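Local coordinates for protein macrophomate synthase intermolecular Diels-Alderase (Macrophoma commelinae, PDB 1IZC) that belongs to the HpcH/HpaI aldolase/citrate lyase family, folds as a TIM barrel and holds magnesium and pyruvic acid in its pocket, at residues Ser240-Ala243 with Gln244-Gly247. The protein carries 1 engineered substitution. Numbering follows the deposited sequence.
Sequences STAA and QRNG
Ala242 O is gripped twice by Asn246 as helix 230-245 runs out: ND2 of Asn246 donates to Ala242 O over 2.9 Å, tilted out of the carbonyl plane, while Asn246 N reaches the same oxygen only weakly, at 3.3 Å. The side-chain amide thus folds back and reinforces a helical bond that is fading. Just before this the backbone bonding is still regular, Gln244 N to Ser240 O and Arg245 N to Thr241 O, both 2.9 Å and nearly straight. Gly247 then takes a positive phi of 69° and ends the helix in a Schellman motif, its N bonded back to Gln244 O.

Arg245 lies back along the preceding turn. With CG between the backbone N and carbonyl carbon (chi1 87°), CG sits 3.4 Å from Ala242 O, and the bend at chi3 helps bring one guanidinium face over Ala242 CA and Thr241 O. NH2 meets Thr241 CG2 at 3.5 Å, whereas NH1 forms a salt bridge to Asp194. Gln244, exposed like Arg245, runs its extended chain over Ser240 O, with CG and CD both 3.2 Å from that oxygen; the packing is looser at its end, where NE2 lies 3.8 Å from Ser240 CB and hydrogen-bonds to Gln266 O.

The tight side is that of the buried alanines. Ala242 packs on Asp194 and Ala197 of helix 193-197, which Asn246 also touches at Ala197, while Ala243 and Ser240 rest on Ile250 of strand 250-253. The helix end is thereby set between a neighbouring helix and the barrel strand that follows it in the chain.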
loop_
_atom_site.group_PDB
_atom_site.type_symbol
_atom_site.label_atom_id
_atom_site.label_comp_id
_atom_site.label_asym_id
_atom_site.label_seq_id
_atom_site.Cartn_x
_atom_site.Cartn_y
_atom_site.Cartn_z
ATOM N N SER A 240 38.694 -15.293 -9.300
ATOM C CA SER A 240 38.460 -16.659 -8.844
ATOM C C SER A 240 39.652 -17.256 -8.115
ATOM O O SER A 240 39.476 -17.975 -7.135
ATOM C CB SER A 240 38.059 -17.563 -10.013
ATOM O OG SER A 240 39.057 -17.584 -11.014
ATOM N N THR A 241 40.856 -16.961 -8.594
ATOM C CA THR A 241 42.063 -17.469 -7.949
ATOM C C THR A 241 42.210 -16.851 -6.556
ATOM O O THR A 241 42.603 -17.535 -5.605
ATOM C CB THR A 241 43.316 -17.150 -8.793
ATOM O OG1 THR A 241 43.198 -17.795 -10.067
ATOM C CG2 THR A 241 44.570 -17.667 -8.099
ATOM N N ALA A 242 41.887 -15.565 -6.427
ATOM C CA ALA A 242 41.985 -14.903 -5.129
ATOM C C ALA A 242 41.009 -15.549 -4.146
ATOM O O ALA A 242 41.372 -15.833 -3.006
ATOM C CB ALA A 242 41.698 -13.401 -5.260
ATOM N N ALA A 243 39.769 -15.774 -4.583
ATOM C CA ALA A 243 38.774 -16.414 -3.723
ATOM C C ALA A 243 39.249 -17.819 -3.310
ATOM O O ALA A 243 39.252 -18.169 -2.132
ATOM C CB ALA A 243 37.420 -16.511 -4.459
ATOM N N GLN A 244 39.658 -18.617 -4.287
ATOM C CA GLN A 244 40.119 -19.985 -4.019
ATOM C C GLN A 244 41.306 -20.080 -3.055
ATOM O O GLN A 244 41.303 -20.902 -2.138
ATOM C CB GLN A 244 40.494 -20.677 -5.339
ATOM C CG GLN A 244 39.302 -21.058 -6.215
ATOM C CD GLN A 244 39.651 -21.114 -7.697
ATOM O OE1 GLN A 244 40.825 -21.208 -8.076
ATOM N NE2 GLN A 244 38.629 -21.058 -8.546
ATOM N N ARG A 245 42.317 -19.243 -3.254
ATOM C CA ARG A 245 43.497 -19.310 -2.405
ATOM C C ARG A 245 43.211 -18.956 -0.948
ATOM O O ARG A 245 43.892 -19.443 -0.038
ATOM C CB ARG A 245 44.603 -18.400 -2.955
ATOM C CG ARG A 245 44.538 -16.960 -2.500
ATOM C CD ARG A 245 45.863 -16.238 -2.790
ATOM N NE ARG A 245 46.061 -16.079 -4.221
ATOM C CZ ARG A 245 45.741 -14.985 -4.911
ATOM N NH1 ARG A 245 45.219 -13.921 -4.306
ATOM N NH2 ARG A 245 45.914 -14.974 -6.223
ATOM N N ASN A 246 42.200 -18.117 -0.722
ATOM C CA ASN A 246 41.844 -17.687 0.626
ATOM C C ASN A 246 40.727 -18.500 1.263
ATOM O O ASN A 246 40.297 -18.204 2.381
ATOM C CB ASN A 246 41.475 -16.194 0.609
ATOM C CG ASN A 246 42.696 -15.299 0.442
ATOM O OD1 ASN A 246 43.492 -15.139 1.370
ATOM N ND2 ASN A 246 42.859 -14.725 -0.746
ATOM N N GLY A 247 40.252 -19.515 0.549
ATOM C CA GLY A 247 39.195 -20.362 1.067
ATOM C C GLY A 247 37.859 -19.641 1.155
ATOM O O GLY A 247 37.095 -19.850 2.105
#